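Local coordinates for mitochondrial RNA-binding protein 2 (Trypanosoma brucei, PDB 2GIA) that binds guide RNA together with its partner MRP1 and probably acts as a matchmaker that promotes RNA annealing in mitochondrial RNA editing, at residues Leu42-His50 / His60-Asp68; Thr69-Arg77 / Ala89-Ala99. All coordinates share one frame; numbering follows the deposited sequence.

Interaction 1 of 2, residues Leu42-His50 / His60-Asp68; sequences LPPAFDVVH and HLLRVLHRD
Asp47 OD1 is gripped twice: Arg63 NE donates to it at 2.9 Å in a salt bridge, and water 2 donates to it as well. The pair spans the antiparallel hairpin of strands 45-50 and 60-67, the first two strands of a four-stranded sheet. Asp47 and Arg63 lie side by side on a non-hydrogen-bonded pair, pointing the same way; NE meets the syn side of OD1 but 27° out of the carboxylate plane, and the N-H is bent away from a straight approach. Water 2 also accepts from Arg63 NH2, while water 1, in the guanidinium plane, links NH2 to the carbonyl of Pro43, so the arginine head is held over the Ala45 and Asp47 face, linked to segment 42-50 through two waters. On the same face Ala45 CB rests on Leu65 CB at 3.7 Å, and Leu61 CD1 packs against Val49 CG2.

Phe46, Val48, Leu62 and Val64 occupy the other face, under helix 170-187 and strand 160-168. With CG between its backbone N and carbonyl carbon (chi1 67°), Phe46 brings CE2 to 3.5 Å from Val64 CB, and Val64 CG2 makes an off-centre CH-pi contact with the ring; Phe179 meets Phe46 edge-to-face. Reciprocal backbone bonds join Phe46 with Val64 and Val48 with Leu62, the shortest being Val48 N to Leu62 O at 2.7 Å. Ala45 itself makes backbone hydrogen bonds to the MRP1 chain.

At the far end the ring planes of His50 and His60 stand at 87°. His50 CB sits over one face of the His60 ring, 3.8 Å from its centroid, and His50 NE2 is bonded to the carbonyl oxygen of Glu167. His60 NE2 comes in at the edge of the His50 ring, near its plane, 3.1 Å from His50 CD2.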
loop_
_atom_site.group_PDB
_atom_site.type_symbol
_atom_site.label_atom_id
_atom_site.label_comp_id
_atom_site.label_asym_id
_atom_site.label_seq_id
_atom_site.Cartn_x
_atom_site.Cartn_y
_atom_site.Cartn_z
ATOM N N LEU D 42 -16.334 -3.783 -15.375
ATOM C CA LEU D 42 -15.218 -3.929 -16.304
ATOM C C LEU D 42 -13.920 -4.261 -15.568
ATOM O O LEU D 42 -13.804 -4.080 -14.344
ATOM C CB LEU D 42 -15.043 -2.648 -17.142
ATOM C CG LEU D 42 -15.990 -2.382 -18.338
ATOM C CD1 LEU D 42 -15.430 -2.982 -19.621
ATOM C CD2 LEU D 42 -17.381 -2.970 -18.046
ATOM N N PRO D 43 -12.937 -4.778 -16.307
ATOM C CA PRO D 43 -11.641 -5.139 -15.734
ATOM C C PRO D 43 -10.885 -3.941 -15.140
ATOM O O PRO D 43 -10.934 -2.832 -15.676
ATOM C CB PRO D 43 -10.877 -5.680 -16.939
ATOM C CG PRO D 43 -11.986 -6.273 -17.814
ATOM C CD PRO D 43 -13.042 -5.222 -17.716
ATOM N N PRO D 44 -10.188 -4.158 -14.015
ATOM C CA PRO D 44 -9.417 -3.046 -13.436
ATOM C C PRO D 44 -8.420 -2.675 -14.552
ATOM O O PRO D 44 -7.884 -3.565 -15.225
ATOM C CB PRO D 44 -8.705 -3.703 -12.257
ATOM C CG PRO D 44 -9.745 -4.673 -11.768
ATOM C CD PRO D 44 -10.300 -5.293 -13.083
ATOM N N ALA D 45 -8.120 -1.398 -14.739
ATOM C CA ALA D 45 -7.233 -1.031 -15.863
ATOM C C ALA D 45 -6.775 0.416 -15.800
ATOM O O ALA D 45 -7.271 1.218 -15.016
ATOM C CB ALA D 45 -8.042 -1.192 -17.190
ATOM N N PHE D 46 -5.807 0.747 -16.627
ATOM C CA PHE D 46 -5.441 2.161 -16.798
ATOM C C PHE D 46 -5.062 2.305 -18.276
ATOM O O PHE D 46 -4.758 1.317 -18.928
ATOM C CB PHE D 46 -4.306 2.658 -15.895
ATOM C CG PHE D 46 -2.960 2.052 -16.169
ATOM C CD1 PHE D 46 -2.005 2.758 -16.908
ATOM C CD2 PHE D 46 -2.627 0.784 -15.650
ATOM C CE1 PHE D 46 -0.729 2.224 -17.138
ATOM C CE2 PHE D 46 -1.335 0.243 -15.876
ATOM C CZ PHE D 46 -0.395 0.967 -16.622
ATOM N N ASP D 47 -5.096 3.523 -18.808
ATOM C CA ASP D 47 -4.771 3.723 -20.226
ATOM C C ASP D 47 -3.472 4.464 -20.383
ATOM O O ASP D 47 -3.195 5.384 -19.579
ATOM C CB ASP D 47 -5.864 4.561 -20.885
ATOM C CG ASP D 47 -7.230 4.009 -20.662
ATOM O OD1 ASP D 47 -7.399 2.783 -20.800
ATOM O OD2 ASP D 47 -8.156 4.801 -20.355
ATOM N N VAL D 48 -2.679 4.106 -21.398
ATOM C CA VAL D 48 -1.432 4.820 -21.678
ATOM C C VAL D 48 -1.811 5.449 -23.030
ATOM O O VAL D 48 -1.893 4.767 -24.051
ATOM C CB VAL D 48 -0.216 3.875 -21.818
ATOM C CG1 VAL D 48 1.042 4.684 -22.318
ATOM C CG2 VAL D 48 0.131 3.255 -20.438
ATOM N N VAL D 49 -2.069 6.756 -23.009
ATOM C CA VAL D 49 -2.559 7.467 -24.179
ATOM C C VAL D 49 -1.489 8.268 -24.905
ATOM O O VAL D 49 -0.852 9.143 -24.322
ATOM C CB VAL D 49 -3.719 8.389 -23.756
ATOM C CG1 VAL D 49 -4.465 8.910 -24.985
ATOM C CG2 VAL D 49 -4.674 7.642 -22.815
ATOM N N HIS D 50 -1.296 7.962 -26.181
ATOM C CA HIS D 50 -0.295 8.655 -26.990
ATOM C C HIS D 50 -0.894 9.110 -28.338
ATOM O O HIS D 50 -0.452 8.683 -29.412
ATOM C CB HIS D 50 0.915 7.744 -27.230
ATOM C CG HIS D 50 1.630 7.336 -25.973
ATOM N ND1 HIS D 50 1.683 8.137 -24.845
ATOM C CD2 HIS D 50 2.392 6.251 -25.695
ATOM C CE1 HIS D 50 2.453 7.567 -23.936
ATOM N NE2 HIS D 50 2.898 6.420 -24.426
ATOM N N HIS D 60 -1.261 6.184 -30.774
ATOM C CA HIS D 60 -1.692 4.876 -30.305
ATOM C C HIS D 60 -2.181 4.937 -28.853
ATOM O O HIS D 60 -1.968 5.928 -28.143
ATOM C CB HIS D 60 -0.550 3.835 -30.419
ATOM C CG HIS D 60 0.712 4.243 -29.722
ATOM N ND1 HIS D 60 1.711 4.962 -30.343
ATOM C CD2 HIS D 60 1.119 4.067 -28.441
ATOM C CE1 HIS D 60 2.677 5.215 -29.475
ATOM N NE2 HIS D 60 2.341 4.684 -28.314
ATOM N N LEU D 61 -2.859 3.871 -28.459
ATOM C CA LEU D 61 -3.389 3.726 -27.115
ATOM C C LEU D 61 -3.083 2.316 -26.619
ATOM O O LEU D 61 -3.289 1.321 -27.349
ATOM C CB LEU D 61 -4.910 3.934 -27.111
ATOM C CG LEU D 61 -5.694 3.454 -25.878
ATOM C CD1 LEU D 61 -5.409 4.343 -24.642
ATOM C CD2 LEU D 61 -7.176 3.489 -26.211
ATOM N N LEU D 62 -2.562 2.227 -25.397
ATOM C CA LEU D 62 -2.328 0.923 -24.793
ATOM C C LEU D 62 -3.194 0.918 -23.553
ATOM O O LEU D 62 -3.094 1.836 -22.713
ATOM C CB LEU D 62 -0.865 0.723 -24.381
ATOM C CG LEU D 62 -0.578 -0.657 -23.749
ATOM C CD1 LEU D 62 -0.650 -1.759 -24.810
ATOM C CD2 LEU D 62 0.801 -0.661 -23.136
ATOM N N ARG D 63 -4.096 -0.061 -23.463
ATOM C CA ARG D 63 -4.912 -0.168 -22.277
ATOM C C ARG D 63 -4.297 -1.369 -21.572
ATOM O O ARG D 63 -3.966 -2.389 -22.219
ATOM C CB ARG D 63 -6.373 -0.408 -22.626
ATOM C CG ARG D 63 -7.031 0.776 -23.394
ATOM C CD ARG D 63 -8.564 0.649 -23.400
ATOM N NE ARG D 63 -9.094 0.859 -22.051
ATOM C CZ ARG D 63 -9.776 -0.034 -21.331
ATOM N NH1 ARG D 63 -10.045 -1.245 -21.808
ATOM N NH2 ARG D 63 -10.199 0.292 -20.115
ATOM N N VAL D 64 -4.075 -1.227 -20.266
ATOM C CA VAL D 64 -3.481 -2.300 -19.458
ATOM C C VAL D 64 -4.562 -2.767 -18.526
ATOM O O VAL D 64 -5.093 -1.983 -17.744
ATOM C CB VAL D 64 -2.272 -1.814 -18.604
ATOM C CG1 VAL D 64 -1.721 -2.965 -17.770
ATOM C CG2 VAL D 64 -1.189 -1.245 -19.513
ATOM N N LEU D 65 -4.914 -4.046 -18.594
ATOM C CA LEU D 65 -5.986 -4.498 -17.716
ATOM C C LEU D 65 -5.718 -5.773 -17.010
ATOM O O LEU D 65 -4.754 -6.474 -17.307
ATOM C CB LEU D 65 -7.297 -4.624 -18.492
ATOM C CG LEU D 65 -7.312 -5.260 -19.881
ATOM C CD1 LEU D 65 -8.418 -6.273 -19.961
ATOM C CD2 LEU D 65 -7.544 -4.203 -20.922
ATOM N N HIS D 66 -6.578 -6.077 -16.052
ATOM C CA HIS D 66 -6.416 -7.291 -15.294
ATOM C C HIS D 66 -7.680 -8.120 -15.447
ATOM O O HIS D 66 -8.773 -7.691 -15.079
ATOM C CB HIS D 66 -6.145 -6.978 -13.834
ATOM C CG HIS D 66 -5.745 -8.183 -13.048
ATOM N ND1 HIS D 66 -6.584 -8.785 -12.140
ATOM C CD2 HIS D 66 -4.607 -8.919 -13.064
ATOM C CE1 HIS D 66 -5.983 -9.846 -11.628
ATOM N NE2 HIS D 66 -4.780 -9.948 -12.171
ATOM N N ARG D 67 -7.546 -9.327 -15.989
ATOM C CA ARG D 67 -8.746 -10.134 -16.221
ATOM C C ARG D 67 -8.446 -11.607 -16.070
ATOM O O ARG D 67 -7.490 -12.101 -16.658
ATOM C CB ARG D 67 -9.274 -9.831 -17.640
ATOM C CG ARG D 67 -10.619 -10.533 -17.989
ATOM C CD ARG D 67 -11.143 -10.056 -19.350
ATOM N NE ARG D 67 -10.139 -10.321 -20.365
ATOM C CZ ARG D 67 -9.866 -9.521 -21.387
ATOM N NH1 ARG D 67 -10.528 -8.384 -21.553
ATOM N NH2 ARG D 67 -8.907 -9.859 -22.231
ATOM N N ASP D 68 -9.212 -12.295 -15.231
ATOM C CA ASP D 68 -9.003 -13.738 -15.033
ATOM C C ASP D 68 -7.573 -14.141 -14.720
ATOM O O ASP D 68 -7.062 -15.077 -15.348
ATOM C CB ASP D 68 -9.421 -14.517 -16.286
ATOM C CG ASP D 68 -10.878 -14.351 -16.616
ATOM O OD1 ASP D 68 -11.717 -14.534 -15.704
ATOM O OD2 ASP D 68 -11.186 -14.048 -17.789
HETATM O O HOH W 1 -11.544 -1.698 -18.142
HETATM O O HOH W 2 -8.510 2.308 -18.276
#

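Interaction 2 of 2, residues Thr69-Arg77 / Ala89-Ala99; sequences TFVVLDYHR and AERVVSVMLPA
Ala89 CB packs on His76 CB at 3.8 Å at the loop end of the hairpin of strands 70-77 and 89-97. Glu90 exchanges two backbone bonds with Arg77; its carboxylate stays beyond salt-bridge distance of that guanidinium. Arg91 runs past His76, its CG over one ring face, and its NE reaches Asp74 OD1 in a long salt bridge of 3.8 Å, the two planes almost perpendicular. Next comes a classic beta bulge: Val92 N and Val93 N both donate to Tyr75 O, at 2.8 and 3.2 Å. The extra residue turns Val92 toward the neighbouring strand, and its CG2 lies 3.5 Å from Arg77 NH1, the side chains crossing at about a right angle. Val93 CG1 packs on Tyr75 CB. Ser94 OG, anti to its own N (chi1 169°), donates to Asp74 OD1 at 2.8 Å, nearly along the C-O axis. Val95 pairs with Leu73 through two backbone bonds. Met96 bends at its last torsion to place SD above the Phe70 ring, 5.0 Å from the centroid, a distant Met-aromatic contact. Leu97 CD1 touches both Val71 CG1 and Leu73 CD1, and Ala99 N donates to a water bound to Thr69 OG1. Asp74 OD1 thus serves serine and arginine together, which probably stabilises its negative charge, while Val71, Leu73, Val95 and Leu97 form an apolar patch on the other face.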
loop_
_atom_site.group_PDB
_atom_site.type_symbol
_atom_site.label_atom_id
_atom_site.label_comp_id
_atom_site.label_asym_id
_atom_site.label_seq_id
_atom_site.Cartn_x
_atom_site.Cartn_y
_atom_site.Cartn_z
ATOM N N THR D 69 -6.937 -13.456 -13.770
ATOM C CA THR D 69 -5.546 -13.721 -13.362
ATOM C C THR D 69 -4.464 -13.327 -14.385
ATOM O O THR D 69 -3.254 -13.547 -14.162
ATOM C CB THR D 69 -5.306 -15.213 -12.938
ATOM O OG1 THR D 69 -5.012 -16.021 -14.089
ATOM C CG2 THR D 69 -6.537 -15.772 -12.202
ATOM N N PHE D 70 -4.875 -12.755 -15.508
ATOM C CA PHE D 70 -3.894 -12.314 -16.497
ATOM C C PHE D 70 -3.783 -10.792 -16.523
ATOM O O PHE D 70 -4.777 -10.100 -16.315
ATOM C CB PHE D 70 -4.336 -12.684 -17.924
ATOM C CG PHE D 70 -4.391 -14.158 -18.194
ATOM C CD1 PHE D 70 -3.301 -14.810 -18.753
ATOM C CD2 PHE D 70 -5.543 -14.885 -17.902
ATOM C CE1 PHE D 70 -3.349 -16.185 -19.030
ATOM C CE2 PHE D 70 -5.611 -16.270 -18.167
ATOM C CZ PHE D 70 -4.511 -16.914 -18.731
ATOM N N VAL D 71 -2.595 -10.290 -16.846
ATOM C CA VAL D 71 -2.438 -8.877 -17.099
ATOM C C VAL D 71 -2.553 -8.873 -18.636
ATOM O O VAL D 71 -1.830 -9.594 -19.330
ATOM C CB VAL D 71 -1.059 -8.320 -16.700
ATOM C CG1 VAL D 71 -0.846 -6.897 -17.325
ATOM C CG2 VAL D 71 -1.001 -8.179 -15.164
ATOM N N VAL D 72 -3.476 -8.084 -19.156
ATOM C CA VAL D 72 -3.670 -7.987 -20.591
ATOM C C VAL D 72 -3.202 -6.640 -21.151
ATOM O O VAL D 72 -3.530 -5.568 -20.618
ATOM C CB VAL D 72 -5.156 -8.175 -20.919
ATOM C CG1 VAL D 72 -5.345 -8.345 -22.438
ATOM C CG2 VAL D 72 -5.699 -9.363 -20.151
ATOM N N LEU D 73 -2.440 -6.678 -22.230
ATOM C CA LEU D 73 -1.995 -5.448 -22.849
ATOM C C LEU D 73 -2.788 -5.329 -24.167
ATOM O O LEU D 73 -2.619 -6.155 -25.065
ATOM C CB LEU D 73 -0.491 -5.508 -23.137
ATOM C CG LEU D 73 0.400 -6.033 -21.998
ATOM C CD1 LEU D 73 1.869 -6.025 -22.374
ATOM C CD2 LEU D 73 0.166 -5.127 -20.769
ATOM N N ASP D 74 -3.689 -4.349 -24.258
ATOM C CA ASP D 74 -4.482 -4.139 -25.486
ATOM C C ASP D 74 -3.920 -2.949 -26.257
ATOM O O ASP D 74 -4.086 -1.785 -25.848
ATOM C CB ASP D 74 -5.950 -3.863 -25.172
ATOM C CG ASP D 74 -6.744 -5.120 -24.861
ATOM O OD1 ASP D 74 -6.230 -6.230 -25.013
ATOM O OD2 ASP D 74 -7.920 -4.992 -24.455
ATOM N N TYR D 75 -3.234 -3.222 -27.369
ATOM C CA TYR D 75 -2.669 -2.145 -28.167
ATOM C C TYR D 75 -3.614 -1.671 -29.285
ATOM O O TYR D 75 -4.160 -2.492 -30.044
ATOM C CB TYR D 75 -1.344 -2.590 -28.762
ATOM C CG TYR D 75 -0.687 -1.516 -29.573
ATOM C CD1 TYR D 75 -0.959 -1.386 -30.936
ATOM C CD2 TYR D 75 0.197 -0.605 -28.979
ATOM C CE1 TYR D 75 -0.372 -0.378 -31.691
ATOM C CE2 TYR D 75 0.801 0.395 -29.723
ATOM C CZ TYR D 75 0.508 0.505 -31.086
ATOM O OH TYR D 75 1.091 1.499 -31.833
ATOM N N HIS D 76 -3.799 -0.355 -29.366
ATOM C CA HIS D 76 -4.675 0.291 -30.347
ATOM C C HIS D 76 -3.942 1.359 -31.166
ATOM O O HIS D 76 -3.045 2.029 -30.658
ATOM C CB HIS D 76 -5.823 1.033 -29.666
ATOM C CG HIS D 76 -6.554 0.229 -28.641
ATOM N ND1 HIS D 76 -7.880 -0.101 -28.771
ATOM C CD2 HIS D 76 -6.157 -0.264 -27.444
ATOM C CE1 HIS D 76 -8.275 -0.758 -27.697
ATOM N NE2 HIS D 76 -7.248 -0.871 -26.875
ATOM N N ARG D 77 -4.362 1.536 -32.424
ATOM C CA ARG D 77 -3.813 2.587 -33.286
ATOM C C ARG D 77 -4.868 3.685 -33.266
ATOM O O ARG D 77 -6.050 3.393 -33.110
ATOM C CB ARG D 77 -3.644 2.081 -34.719
ATOM C CG ARG D 77 -4.962 1.710 -35.360
ATOM C CD ARG D 77 -4.765 0.873 -36.625
ATOM N NE ARG D 77 -6.042 0.327 -37.078
ATOM C CZ ARG D 77 -6.188 -0.867 -37.636
ATOM N NH1 ARG D 77 -5.126 -1.649 -37.826
ATOM N NH2 ARG D 77 -7.401 -1.293 -37.971
ATOM N N ALA D 89 -9.972 5.116 -31.353
ATOM C CA ALA D 89 -8.984 4.056 -31.419
ATOM C C ALA D 89 -9.572 2.714 -31.865
ATOM O O ALA D 89 -10.761 2.449 -31.684
ATOM C CB ALA D 89 -8.280 3.911 -30.054
ATOM N N GLU D 90 -8.716 1.877 -32.448
ATOM C CA GLU D 90 -9.108 0.566 -32.925
ATOM C C GLU D 90 -8.051 -0.420 -32.439
ATOM O O GLU D 90 -6.870 -0.240 -32.711
ATOM C CB GLU D 90 -9.172 0.548 -34.462
ATOM C CG GLU D 90 -10.489 -0.011 -35.007
ATOM C CD GLU D 90 -10.871 -1.355 -34.385
ATOM O OE1 GLU D 90 -10.211 -2.377 -34.699
ATOM O OE2 GLU D 90 -11.829 -1.382 -33.570
ATOM N N ARG D 91 -8.485 -1.458 -31.724
ATOM C CA ARG D 91 -7.576 -2.458 -31.167
ATOM C C ARG D 91 -6.932 -3.290 -32.267
ATOM O O ARG D 91 -7.607 -3.954 -33.051
ATOM C CB ARG D 91 -8.353 -3.336 -30.199
ATOM C CG ARG D 91 -7.579 -4.417 -29.455
ATOM C CD ARG D 91 -8.527 -4.992 -28.408
ATOM N NE ARG D 91 -8.329 -6.406 -28.125
ATOM C CZ ARG D 91 -8.531 -7.388 -28.995
ATOM N NH1 ARG D 91 -8.938 -7.123 -30.229
ATOM N NH2 ARG D 91 -8.333 -8.645 -28.626
ATOM N N VAL D 92 -5.613 -3.248 -32.308
ATOM C CA VAL D 92 -4.842 -3.958 -33.313
ATOM C C VAL D 92 -4.357 -5.301 -32.817
ATOM O O VAL D 92 -4.365 -6.302 -33.554
ATOM C CB VAL D 92 -3.618 -3.118 -33.738
ATOM C CG1 VAL D 92 -2.680 -3.955 -34.584
ATOM C CG2 VAL D 92 -4.069 -1.898 -34.503
ATOM N N VAL D 93 -3.941 -5.341 -31.557
ATOM C CA VAL D 93 -3.427 -6.580 -30.999
ATOM C C VAL D 93 -3.552 -6.628 -29.477
ATOM O O VAL D 93 -3.504 -5.591 -28.814
ATOM C CB VAL D 93 -1.950 -6.778 -31.428
ATOM C CG1 VAL D 93 -1.085 -5.655 -30.887
ATOM C CG2 VAL D 93 -1.460 -8.129 -30.972
ATOM N N SER D 94 -3.730 -7.833 -28.938
ATOM C CA SER D 94 -3.893 -8.029 -27.503
ATOM C C SER D 94 -2.953 -9.141 -27.010
ATOM O O SER D 94 -2.954 -10.263 -27.537
ATOM C CB SER D 94 -5.367 -8.340 -27.239
ATOM O OG SER D 94 -5.637 -8.789 -25.927
ATOM N N VAL D 95 -2.112 -8.804 -26.031
ATOM C CA VAL D 95 -1.140 -9.738 -25.445
ATOM C C VAL D 95 -1.600 -10.127 -24.038
ATOM O O VAL D 95 -1.894 -9.259 -23.195
ATOM C CB VAL D 95 0.243 -9.080 -25.307
ATOM C CG1 VAL D 95 1.226 -10.050 -24.625
ATOM C CG2 VAL D 95 0.753 -8.633 -26.657
ATOM N N MET D 96 -1.659 -11.416 -23.757
ATOM C CA MET D 96 -2.083 -11.812 -22.434
ATOM C C MET D 96 -0.905 -12.378 -21.708
ATOM O O MET D 96 -0.304 -13.343 -22.151
ATOM C CB MET D 96 -3.200 -12.825 -22.509
ATOM C CG MET D 96 -4.409 -12.307 -23.244
ATOM S SD MET D 96 -5.859 -13.236 -22.708
ATOM C CE MET D 96 -5.290 -14.958 -22.885
ATOM N N LEU D 97 -0.570 -11.753 -20.586
ATOM C CA LEU D 97 0.557 -12.163 -19.778
ATOM C C LEU D 97 0.069 -12.946 -18.570
ATOM O O LEU D 97 -0.690 -12.432 -17.746
ATOM C CB LEU D 97 1.320 -10.938 -19.263
ATOM C CG LEU D 97 1.763 -9.817 -20.214
ATOM C CD1 LEU D 97 2.281 -8.647 -19.380
ATOM C CD2 LEU D 97 2.845 -10.318 -21.153
ATOM N N PRO D 98 0.521 -14.196 -18.432
ATOM C CA PRO D 98 0.155 -15.072 -17.317
ATOM C C PRO D 98 0.713 -14.446 -16.036
ATOM O O PRO D 98 1.688 -13.676 -16.077
ATOM C CB PRO D 98 0.887 -16.377 -17.631
ATOM C CG PRO D 98 1.144 -16.306 -19.092
ATOM C CD PRO D 98 1.452 -14.864 -19.351
ATOM N N ALA D 99 0.131 -14.834 -14.914
ATOM C CA ALA D 99 0.498 -14.321 -13.612
ATOM C C ALA D 99 1.973 -14.383 -13.281
ATOM O O ALA D 99 2.476 -13.528 -12.562
ATOM C CB ALA D 99 -0.302 -15.028 -12.535
HETATM O O HOH W 3 -2.429 -16.524 -15.029
#

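How the interactions relate
Interactions 1 and 2 are successive hairpins of one four-stranded antiparallel sheet, with centres about 8 Å apart. Strands 60-67 and 70-78 join them: Leu61 O lies 2.7 Å from His76 N and Leu65 O lies 2.8 Å from Val72 N, both probable hydrogen bonds. On the face turned to strand 160-168 of the second sheet, which packs across both, the two also meet, with His60 CB 3.2 Å from Tyr75 OH. This pairing of two sheets with helices is consistent with the Whirly-type fold. Strand 45-50 borders MRP1, whereas interaction 2 touches no other chain of the assembly. Arg63, His76 and Arg91 share the opposite face, a basic surface that may face RNA.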